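Local coordinates for protein alpha-1,3-glucanase (Bacillus circulans, PDB 5ZRU) that cleaves alpha-1,3-glucan as a family 87 glycoside hydrolase, this chain being the catalytic region of a longer protein that probably also binds carbohydrate, at residues 114-119 / 131-136; 124-129 / 288-293; 46-51 / 403-408. All coordinates share one frame; numbering follows the deposited sequence.

From the N terminus the chain first passes 46-51, whose partner is 403-408, with 351 residues between them, so contact 3 closes the longest loop and encloses both other contacts. Contact 1 closes a short one: 114-119 pairs with 131-136 across eleven residues. Within that loop lies 124-129, which reaches forward to 288-293 in contact 2, so contacts 1 and 2 cross along the chain. Contact 1 stays within the D1 region, whereas contacts 2 and 3 join D1 to the pectate-lyase-like D2 region. Backbone pairing of Tyr118 with Ala125 couples contacts 1 and 2, and a salt bridge from Arg136 to Glu48 couples contacts 1 and 3.

Contact 1: 114-119 / 131-136; sequences YSWQYF and GRPLFR. With CA (calcium ion), chain I; PE5 (3,6,9,12,15,18,21,24-octaoxahexacosan-1-ol), chain C.
Phe119 O is gripped by two hydrogen bonds, from Arg132 N at 3.0 Å and from a water that also accepts from Arg132 NE; Gly131 CA adds a longer CH contact. This is one end of an antiparallel pairing between strands 117-119 and 132-134. Further along, Gln117 and Leu134 exchange two backbone bonds, and Leu134 N reaches Gln117 O at 2.8 Å, almost straight at hydrogen (175°).

Past the strand the contact turns aromatic. Phe135 CG lies anti to its N (chi1 -162°), which lays the ring against Ser115, whose CA stands 3.6 Å from the ring centroid, squarely over the face. The Phe135 ring also stacks with the Trp405 ring. The Trp116 six-membered ring receives Arg136 CG over one face, also at 3.6 Å from its centroid, while Pro133 CB comes to CZ3 at 3.5 Å; Trp116 NE1 itself bonds to Met83 O.

Ser115 O and Trp116 O bind a calcium ion at 2.3 and 2.4 Å, with five waters completing the shell. Because Trp116 N is tied to Phe135 O, the pairing of the two segments holds the Ser115-Trp116 peptide, whose carbonyl is one calcium ligand, and the ion probably polarises both carbonyls.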
loop_
_atom_site.group_PDB
_atom_site.type_symbol
_atom_site.label_atom_id
_atom_site.label_comp_id
_atom_site.label_asym_id
_atom_site.label_seq_id
_atom_site.Cartn_x
_atom_site.Cartn_y
_atom_site.Cartn_z
ATOM N N TYR A 114 -11.272 6.910 9.115
ATOM C CA TYR A 114 -10.829 6.233 7.900
ATOM C C TYR A 114 -10.585 4.752 8.126
ATOM O O TYR A 114 -10.856 3.929 7.239
ATOM C CB TYR A 114 -9.542 6.863 7.378
ATOM C CG TYR A 114 -9.645 8.335 7.149
ATOM C CD1 TYR A 114 -10.307 8.843 6.038
ATOM C CD2 TYR A 114 -9.051 9.225 8.037
ATOM C CE1 TYR A 114 -10.387 10.217 5.828
ATOM C CE2 TYR A 114 -9.120 10.582 7.835
ATOM C CZ TYR A 114 -9.796 11.075 6.737
ATOM O OH TYR A 114 -9.840 12.447 6.570
ATOM N N SER A 115 -10.021 4.406 9.279
ATOM C CA SER A 115 -9.506 3.076 9.555
ATOM C C SER A 115 -10.619 2.209 10.144
ATOM O O SER A 115 -11.781 2.623 10.217
ATOM C CB SER A 115 -8.287 3.186 10.479
ATOM O OG SER A 115 -8.581 3.999 11.620
ATOM N N TRP A 116 -10.257 0.990 10.552
ATOM C CA TRP A 116 -11.115 -0.031 11.161
ATOM C C TRP A 116 -12.108 -0.628 10.165
ATOM O O TRP A 116 -13.058 0.038 9.733
ATOM C CB TRP A 116 -11.846 0.514 12.397
ATOM C CG TRP A 116 -10.901 0.814 13.530
ATOM C CD1 TRP A 116 -10.190 1.966 13.712
ATOM C CD2 TRP A 116 -10.551 -0.049 14.626
ATOM N NE1 TRP A 116 -9.421 1.874 14.848
ATOM C CE2 TRP A 116 -9.617 0.648 15.422
ATOM C CE3 TRP A 116 -10.936 -1.342 15.010
ATOM C CZ2 TRP A 116 -9.074 0.107 16.592
ATOM C CZ3 TRP A 116 -10.388 -1.882 16.170
ATOM C CH2 TRP A 116 -9.460 -1.158 16.941
ATOM N N GLN A 117 -11.858 -1.884 9.796
ATOM C CA GLN A 117 -12.707 -2.712 8.945
ATOM C C GLN A 117 -12.862 -4.065 9.620
ATOM O O GLN A 117 -11.921 -4.560 10.242
ATOM C CB GLN A 117 -12.100 -2.906 7.548
ATOM C CG GLN A 117 -12.057 -1.644 6.703
ATOM C CD GLN A 117 -13.396 -1.375 6.048
ATOM O OE1 GLN A 117 -13.676 -1.908 4.979
ATOM N NE2 GLN A 117 -14.232 -0.554 6.690
ATOM N N TYR A 118 -14.043 -4.679 9.479
ATOM C CA TYR A 118 -14.405 -5.813 10.322
ATOM C C TYR A 118 -14.793 -7.022 9.473
ATOM O O TYR A 118 -15.527 -6.891 8.490
ATOM C CB TYR A 118 -15.546 -5.418 11.280
ATOM C CG TYR A 118 -15.179 -4.278 12.212
ATOM C CD1 TYR A 118 -14.584 -4.531 13.449
ATOM C CD2 TYR A 118 -15.431 -2.947 11.859
ATOM C CE1 TYR A 118 -14.249 -3.497 14.304
ATOM C CE2 TYR A 118 -15.101 -1.903 12.712
ATOM C CZ TYR A 118 -14.507 -2.186 13.932
ATOM O OH TYR A 118 -14.175 -1.156 14.779
ATOM N N PHE A 119 -14.308 -8.203 9.861
ATOM C CA PHE A 119 -14.401 -9.383 9.004
ATOM C C PHE A 119 -15.066 -10.551 9.718
ATOM O O PHE A 119 -14.522 -11.084 10.690
ATOM C CB PHE A 119 -13.013 -9.785 8.501
ATOM C CG PHE A 119 -12.433 -8.793 7.530
ATOM C CD1 PHE A 119 -12.726 -8.879 6.173
ATOM C CD2 PHE A 119 -11.647 -7.738 7.982
ATOM C CE1 PHE A 119 -12.218 -7.944 5.272
ATOM C CE2 PHE A 119 -11.130 -6.798 7.089
ATOM C CZ PHE A 119 -11.421 -6.897 5.734
ATOM N N GLY A 131 -17.728 -8.155 12.662
ATOM C CA GLY A 131 -16.680 -9.160 12.689
ATOM C C GLY A 131 -15.443 -8.677 13.435
ATOM O O GLY A 131 -15.493 -7.718 14.203
ATOM N N ARG A 132 -14.322 -9.391 13.201
ATOM C CA ARG A 132 -13.063 -9.066 13.872
ATOM C C ARG A 132 -12.338 -7.925 13.153
ATOM O O ARG A 132 -12.438 -7.784 11.932
ATOM C CB ARG A 132 -12.155 -10.293 13.941
ATOM C CG ARG A 132 -11.654 -10.814 12.594
ATOM C CD ARG A 132 -10.825 -12.069 12.814
ATOM N NE ARG A 132 -10.363 -12.683 11.576
ATOM C CZ ARG A 132 -9.208 -12.388 10.986
ATOM N NH1 ARG A 132 -8.404 -11.475 11.521
ATOM N NH2 ARG A 132 -8.850 -13.015 9.871
ATOM N N PRO A 133 -11.601 -7.096 13.891
ATOM C CA PRO A 133 -11.035 -5.876 13.298
ATOM C C PRO A 133 -9.700 -6.094 12.600
ATOM O O PRO A 133 -8.846 -6.858 13.062
ATOM C CB PRO A 133 -10.860 -4.955 14.513
ATOM C CG PRO A 133 -10.531 -5.913 15.625
ATOM C CD PRO A 133 -11.439 -7.113 15.357
ATOM N N LEU A 134 -9.542 -5.402 11.468
ATOM C CA LEU A 134 -8.262 -5.117 10.830
ATOM C C LEU A 134 -8.263 -3.638 10.452
ATOM O O LEU A 134 -9.222 -2.913 10.745
ATOM C CB LEU A 134 -8.020 -6.021 9.609
ATOM C CG LEU A 134 -7.872 -7.521 9.902
ATOM C CD1 LEU A 134 -7.771 -8.311 8.582
ATOM C CD2 LEU A 134 -6.656 -7.787 10.764
ATOM N N PHE A 135 -7.183 -3.175 9.808
ATOM C CA PHE A 135 -7.007 -1.740 9.536
ATOM C C PHE A 135 -7.046 -0.948 10.848
ATOM O O PHE A 135 -7.676 0.104 10.942
ATOM C CB PHE A 135 -8.080 -1.234 8.551
ATOM C CG PHE A 135 -7.758 0.095 7.862
ATOM C CD1 PHE A 135 -6.590 0.799 8.128
ATOM C CD2 PHE A 135 -8.654 0.624 6.940
ATOM C CE1 PHE A 135 -6.325 2.022 7.480
ATOM C CE2 PHE A 135 -8.396 1.832 6.285
ATOM C CZ PHE A 135 -7.231 2.536 6.562
ATOM N N ARG A 136 -6.378 -1.464 11.884
ATOM C CA ARG A 136 -6.415 -0.774 13.169
ATOM C C ARG A 136 -5.458 0.411 13.238
ATOM O O ARG A 136 -5.612 1.259 14.126
ATOM C CB ARG A 136 -6.135 -1.772 14.300
ATOM C CG ARG A 136 -7.336 -2.699 14.555
ATOM C CD ARG A 136 -6.987 -3.869 15.478
ATOM N NE ARG A 136 -6.270 -4.898 14.730
ATOM C CZ ARG A 136 -6.236 -6.185 15.064
ATOM N NH1 ARG A 136 -6.870 -6.618 16.153
ATOM N NH2 ARG A 136 -5.582 -7.039 14.295
HETATM CA CA CA I . -14.032 2.237 9.898
HETATM C C48 PE5 C . -13.033 15.921 5.516
HETATM C C50 PE5 C . -12.755 14.478 5.950
HETATM O O1 PE5 C . -13.108 14.304 7.297
HETATM C C1 PE5 C . -12.961 12.997 7.782
HETATM C C2 PE5 C . -13.176 12.951 9.297
HETATM O O2 PE5 C . -12.172 13.685 9.939
HETATM C C3 PE5 C . -12.327 13.851 11.320
HETATM C C4 PE5 C . -11.192 14.728 11.865
HETATM O O3 PE5 C . -9.951 14.158 11.543
HETATM C C5 PE5 C . -8.815 14.803 12.052
HETATM C C6 PE5 C . -7.763 14.993 10.950
HETATM O O4 PE5 C . -6.903 13.887 10.842
HETATM C C7 PE5 C . -6.554 13.504 9.536
HETATM C C8 PE5 C . -6.002 14.698 8.755
HETATM O O5 PE5 C . -6.000 14.400 7.395
HETATM C C9 PE5 C . -5.771 15.496 6.551
HETATM C C10 PE5 C . -4.352 15.402 6.006
HETATM O O6 PE5 C . -3.675 16.592 6.276
HETATM C C11 PE5 C . -2.281 16.488 6.260
HETATM C C12 PE5 C . -1.655 17.745 6.847
HETATM O O7 PE5 C . -0.893 18.326 5.835
HETATM C C13 PE5 C . 0.330 18.866 6.247
HETATM C C14 PE5 C . 0.723 19.964 5.262
HETATM O O8 PE5 C . -0.443 20.620 4.851
HETATM C C15 PE5 C . -0.274 21.623 3.884
HETATM C C16 PE5 C . -0.697 22.976 4.474
HETATM O O52 PE5 C . -1.923 23.393 3.940
HETATM O O HOH W 1 -13.235 2.506 7.687
HETATM O O HOH W 2 -7.011 3.714 14.166
HETATM O O HOH W 3 -12.962 -13.350 10.430
HETATM O O HOH W 4 -15.925 1.479 8.493
HETATM O O HOH W 5 -15.340 4.336 9.761
HETATM O O HOH W 6 -15.582 1.205 11.365
HETATM O O HOH W 7 -13.802 3.536 12.081
#

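Contact 2: 124-129 / 288-293; sequences PADTPA and LRSRYG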
loop_
_atom_site.group_PDB
_atom_site.type_symbol
_atom_site.label_atom_id
_atom_site.label_comp_id
_atom_site.label_asym_id
_atom_site.label_seq_id
_atom_site.Cartn_x
_atom_site.Cartn_y
_atom_site.Cartn_z
ATOM N N PRO A 124 -15.406 -7.078 3.895
ATOM C CA PRO A 124 -15.380 -6.246 5.102
ATOM C C PRO A 124 -16.753 -5.697 5.447
ATOM O O PRO A 124 -17.596 -5.471 4.576
ATOM C CB PRO A 124 -14.413 -5.114 4.731
ATOM C CG PRO A 124 -14.519 -5.013 3.252
ATOM C CD PRO A 124 -14.726 -6.429 2.758
ATOM N N ALA A 125 -16.965 -5.485 6.742
ATOM C CA ALA A 125 -18.103 -4.750 7.267
ATOM C C ALA A 125 -17.605 -3.462 7.909
ATOM O O ALA A 125 -16.433 -3.342 8.281
ATOM C CB ALA A 125 -18.886 -5.592 8.286
ATOM N N ASP A 126 -18.500 -2.487 8.030
ATOM C CA ASP A 126 -18.097 -1.130 8.375
ATOM C C ASP A 126 -18.310 -0.779 9.843
ATOM O O ASP A 126 -17.963 0.334 10.249
ATOM C CB ASP A 126 -18.844 -0.125 7.492
ATOM C CG ASP A 126 -18.394 -0.185 6.037
ATOM O OD1 ASP A 126 -17.169 -0.297 5.796
ATOM O OD2 ASP A 126 -19.259 -0.137 5.136
ATOM N N THR A 127 -18.866 -1.681 10.644
ATOM C CA THR A 127 -19.109 -1.442 12.059
ATOM C C THR A 127 -18.620 -2.630 12.874
ATOM O O THR A 127 -18.533 -3.751 12.361
ATOM C CB THR A 127 -20.602 -1.210 12.364
ATOM O OG1 THR A 127 -21.280 -2.472 12.429
ATOM C CG2 THR A 127 -21.255 -0.318 11.309
ATOM N N PRO A 128 -18.304 -2.412 14.159
ATOM C CA PRO A 128 -17.750 -3.504 14.980
ATOM C C PRO A 128 -18.672 -4.703 15.112
ATOM O O PRO A 128 -18.189 -5.810 15.384
ATOM C CB PRO A 128 -17.510 -2.836 16.345
ATOM C CG PRO A 128 -17.420 -1.407 16.066
ATOM C CD PRO A 128 -18.297 -1.130 14.886
ATOM N N ALA A 129 -19.978 -4.528 14.927
ATOM C CA ALA A 129 -20.876 -5.675 14.958
ATOM C C ALA A 129 -20.631 -6.642 13.807
ATOM O O ALA A 129 -21.152 -7.764 13.841
ATOM C CB ALA A 129 -22.329 -5.200 14.942
ATOM N N LEU A 288 -13.679 9.001 2.753
ATOM C CA LEU A 288 -14.219 7.671 2.496
ATOM C C LEU A 288 -13.928 6.730 3.658
ATOM O O LEU A 288 -12.774 6.606 4.084
ATOM C CB LEU A 288 -13.623 7.101 1.203
ATOM C CG LEU A 288 -14.156 5.731 0.790
ATOM C CD1 LEU A 288 -15.629 5.847 0.391
ATOM C CD2 LEU A 288 -13.318 5.145 -0.340
ATOM N N ARG A 289 -14.974 6.052 4.165
ATOM C CA ARG A 289 -14.784 5.070 5.229
ATOM C C ARG A 289 -15.304 3.685 4.880
ATOM O O ARG A 289 -15.253 2.794 5.740
ATOM C CB ARG A 289 -15.452 5.532 6.533
ATOM C CG ARG A 289 -16.948 5.824 6.404
ATOM C CD ARG A 289 -17.598 6.040 7.786
ATOM N NE ARG A 289 -17.899 4.795 8.497
ATOM C CZ ARG A 289 -18.993 4.068 8.298
ATOM N NH1 ARG A 289 -19.887 4.452 7.392
ATOM N NH2 ARG A 289 -19.188 2.950 8.992
ATOM N N SER A 290 -15.791 3.468 3.659
ATOM C CA SER A 290 -16.355 2.183 3.266
ATOM C C SER A 290 -15.941 1.823 1.845
ATOM O O SER A 290 -15.819 2.691 0.976
ATOM C CB SER A 290 -17.893 2.201 3.365
ATOM O OG SER A 290 -18.458 1.011 2.824
ATOM N N ARG A 291 -15.748 0.524 1.611
ATOM C CA ARG A 291 -15.569 -0.006 0.263
ATOM C C ARG A 291 -16.868 -0.101 -0.523
ATOM O O ARG A 291 -16.815 -0.356 -1.735
ATOM C CB ARG A 291 -14.942 -1.406 0.311
ATOM C CG ARG A 291 -13.469 -1.434 0.630
ATOM C CD ARG A 291 -12.880 -2.824 0.373
ATOM N NE ARG A 291 -12.842 -3.159 -1.051
ATOM C CZ ARG A 291 -12.265 -4.255 -1.533
ATOM N NH1 ARG A 291 -11.679 -5.110 -0.704
ATOM N NH2 ARG A 291 -12.256 -4.491 -2.838
ATOM N N TYR A 292 -18.017 0.072 0.131
ATOM C CA TYR A 292 -19.322 -0.056 -0.521
ATOM C C TYR A 292 -19.427 -1.349 -1.334
ATOM O O TYR A 292 -19.922 -1.356 -2.464
ATOM C CB TYR A 292 -19.605 1.154 -1.415
ATOM C CG TYR A 292 -19.872 2.458 -0.688
ATOM C CD1 TYR A 292 -21.131 2.739 -0.163
ATOM C CD2 TYR A 292 -18.882 3.430 -0.577
ATOM C CE1 TYR A 292 -21.389 3.940 0.464
ATOM C CE2 TYR A 292 -19.132 4.632 0.056
ATOM C CZ TYR A 292 -20.388 4.882 0.575
ATOM O OH TYR A 292 -20.655 6.080 1.202
ATOM N N GLY A 293 -18.925 -2.450 -0.771
ATOM C CA GLY A 293 -18.956 -3.740 -1.441
ATOM C C GLY A 293 -18.447 -3.763 -2.875
ATOM O O GLY A 293 -19.126 -4.282 -3.765
HETATM O O HOH W 4 -15.925 1.479 8.493
HETATM O O HOH W 8 -16.031 -1.496 3.573
#
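Asp126 reaches across from the D1 region to a loop of D2, where Ser290 opens an ST turn, and most of the contact is built on this aspartate with Arg289 and Pro124. The contact joins the D1 part, of the galactose-binding-like clan, to the pectate-lyase-like beta-helix, at the loop between strands 277-285 and 301-302.

The main bond runs from Ser290 OG to Asp126 OD2 at 2.7 Å. The hydroxyl meets the carboxylate oxygen on its syn side but lies 28° out of the carboxylate plane. Ser290 can do this because its OG points opposite its own backbone N (chi1 173°), out toward the aspartate. Asp126 OD1 works separately: it accepts from Gln117 NE2 and from a water at 2.8 Å, and that same water accepts from Arg291 N. The carboxylate is therefore held at both oxygens, which should fix its rotation.

Arg289 comes at the same residue from its backbone side. The edge of the guanidinium faces Asp126 O, and NH2 makes a weak bond to it at 3.2 Å, bent at hydrogen to 126°; the same nitrogen also donates to Gly89 O. Asp126 OD2 lies 4.9 Å from Arg289 NH2, so the opposite charges do not touch, although some long-range attraction is likely. A water bound to the neighbouring calcium ion lies close to both Asp126 O and Arg289 O.

Pro124 adds the apolar part. Its CG packs on Arg291 CD at 4.0 Å, the two side chains crossing at about a right angle, and the arginine goes on to a long, weak ion pair with Asp375. Back in the turn, Ser290 OG accepts from Tyr292 N at 2.9 Å.

Contact 3: 46-51 / 403-408; sequences ASEASG and NNWRAA. With CA (calcium ion), chain M.
The two backbones approach most closely where Glu48 ends a 3-10 turn and Asn403 starts a bend after strand 400-402, with their CA atoms 6.6 Å apart. The turn is tied by Ala49 N to Ala46 O at 3.1 Å. Asn403 sits in the left-handed region (phi 63°), which turns the chain out of the strand and on toward Trp405.

Two waters join Glu48 and Asn403. One lies 3.1 Å from Glu48 OE1 and 2.9 Å from Asn403 O, apparently donating to both, though other acceptors compete for its protons. The second accepts from Asn403 ND2 at 2.9 Å and gives at most a weak bond to Glu48 O, an oxygen that also receives Arg80 NH1. The amide nitrogen thus reaches the other segment through water.

The extended Glu48 chain (chi2 -171°) brings its carboxylate up to Trp405, with Glu48 OE1 3.5 Å from Trp405 CB; the carboxylate and indole planes are 64° apart. OE2 makes a salt bridge with Arg136 NE, and OE1 also takes a weak bond from Phe135 N. The Trp405 ring stacks with Phe135, so glutamate and indole both meet segment 131-136.

Two residues on from Glu48, Ser50 binds a calcium ion twice, through O at 2.4 Å and OG at 2.8 Å, with Asp22, Thr23, Arg53 and Asp169 also in the site. Such a structural calcium site in a loop is consistent with the galactose-binding-like beta-sandwich of the D1 region, and here that loop lies against a turn of the D2 beta-helix.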
loop_
_atom_site.group_PDB
_atom_site.type_symbol
_atom_site.label_atom_id
_atom_site.label_comp_id
_atom_site.label_asym_id
_atom_site.label_seq_id
_atom_site.Cartn_x
_atom_site.Cartn_y
_atom_site.Cartn_z
ATOM N N ALA A 46 -1.615 -5.150 18.332
ATOM C CA ALA A 46 -0.196 -5.111 18.013
ATOM C C ALA A 46 0.177 -5.993 16.820
ATOM O O ALA A 46 1.265 -5.812 16.263
ATOM C CB ALA A 46 0.625 -5.516 19.240
ATOM N N SER A 47 -0.688 -6.930 16.403
ATOM C CA SER A 47 -0.391 -7.724 15.208
ATOM C C SER A 47 -0.257 -6.859 13.961
ATOM O O SER A 47 0.381 -7.284 12.984
ATOM C CB SER A 47 -1.471 -8.785 14.962
ATOM O OG SER A 47 -2.727 -8.188 14.659
ATOM N N GLU A 48 -0.843 -5.662 13.964
ATOM C CA GLU A 48 -0.740 -4.758 12.828
ATOM C C GLU A 48 0.275 -3.637 13.030
ATOM O O GLU A 48 0.397 -2.771 12.157
ATOM C CB GLU A 48 -2.112 -4.150 12.509
ATOM C CG GLU A 48 -3.128 -5.149 11.967
ATOM C CD GLU A 48 -4.367 -4.448 11.469
ATOM O OE1 GLU A 48 -4.379 -3.986 10.303
ATOM O OE2 GLU A 48 -5.320 -4.322 12.255
ATOM N N ALA A 49 1.000 -3.619 14.145
ATOM C CA ALA A 49 2.090 -2.664 14.307
ATOM C C ALA A 49 3.350 -3.167 13.610
ATOM O O ALA A 49 3.573 -4.376 13.485
ATOM C CB ALA A 49 2.386 -2.431 15.790
ATOM N N SER A 50 4.192 -2.231 13.151
ATOM C CA SER A 50 5.465 -2.659 12.581
ATOM C C SER A 50 6.243 -3.444 13.632
ATOM O O SER A 50 6.274 -3.079 14.815
ATOM C CB SER A 50 6.286 -1.465 12.075
ATOM O OG SER A 50 6.705 -0.643 13.157
ATOM N N GLY A 51 6.818 -4.568 13.212
ATOM C CA GLY A 51 7.523 -5.429 14.140
ATOM C C GLY A 51 6.639 -6.022 15.220
ATOM O O GLY A 51 7.153 -6.553 16.210
ATOM N N ASN A 403 3.023 -3.535 6.010
ATOM C CA ASN A 403 1.805 -3.522 6.829
ATOM C C ASN A 403 0.536 -3.809 6.031
ATOM O O ASN A 403 -0.551 -3.387 6.426
ATOM C CB ASN A 403 1.647 -2.203 7.587
ATOM C CG ASN A 403 2.828 -1.902 8.487
ATOM O OD1 ASN A 403 3.563 -0.945 8.249
ATOM N ND2 ASN A 403 3.021 -2.717 9.521
ATOM N N ASN A 404 0.657 -4.527 4.911
ATOM C CA ASN A 404 -0.529 -5.012 4.204
ATOM C C ASN A 404 -1.399 -5.792 5.187
ATOM O O ASN A 404 -0.885 -6.590 5.971
ATOM C CB ASN A 404 -0.115 -5.920 3.052
ATOM C CG ASN A 404 -0.786 -5.562 1.763
ATOM O OD1 ASN A 404 -0.372 -4.618 1.103
ATOM N ND2 ASN A 404 -1.822 -6.296 1.394
ATOM N N TRP A 405 -2.714 -5.536 5.199
ATOM C CA TRP A 405 -3.593 -6.264 6.117
ATOM C C TRP A 405 -4.607 -7.148 5.401
ATOM O O TRP A 405 -5.529 -7.665 6.039
ATOM C CB TRP A 405 -4.303 -5.317 7.088
ATOM C CG TRP A 405 -4.867 -4.029 6.542
ATOM C CD1 TRP A 405 -4.206 -2.840 6.391
ATOM C CD2 TRP A 405 -6.218 -3.794 6.120
ATOM N NE1 TRP A 405 -5.061 -1.885 5.895
ATOM C CE2 TRP A 405 -6.302 -2.446 5.717
ATOM C CE3 TRP A 405 -7.360 -4.595 6.041
ATOM C CZ2 TRP A 405 -7.480 -1.884 5.224
ATOM C CZ3 TRP A 405 -8.543 -4.031 5.559
ATOM C CH2 TRP A 405 -8.592 -2.688 5.161
ATOM N N ARG A 406 -4.460 -7.335 4.098
ATOM C CA ARG A 406 -5.247 -8.327 3.383
ATOM C C ARG A 406 -4.487 -8.726 2.131
ATOM O O ARG A 406 -3.846 -7.883 1.497
ATOM C CB ARG A 406 -6.634 -7.787 3.010
ATOM C CG ARG A 406 -7.454 -8.774 2.188
ATOM C CD ARG A 406 -8.835 -8.239 1.873
ATOM N NE ARG A 406 -9.606 -9.239 1.150
ATOM C CZ ARG A 406 -10.884 -9.102 0.826
ATOM N NH1 ARG A 406 -11.532 -7.998 1.162
ATOM N NH2 ARG A 406 -11.509 -10.072 0.162
ATOM N N ALA A 407 -4.560 -10.007 1.785
ATOM C CA ALA A 407 -3.992 -10.523 0.522
ATOM C C ALA A 407 -2.471 -10.332 0.564
ATOM O O ALA A 407 -1.841 -10.639 1.587
ATOM C CB ALA A 407 -4.696 -9.889 -0.678
ATOM N N ALA A 408 -1.838 -9.855 -0.513
ATOM C CA ALA A 408 -0.385 -9.908 -0.612
ATOM C C ALA A 408 0.211 -8.539 -0.915
ATOM O O ALA A 408 -0.449 -7.652 -1.453
ATOM C CB ALA A 408 0.057 -10.903 -1.691
HETATM CA CA CA M . 6.579 -0.985 15.881
HETATM O O HOH W 9 -1.559 -3.727 9.112
HETATM O O HOH W 10 1.082 -4.887 9.782
HETATM O O HOH W 11 8.824 -1.982 16.138
#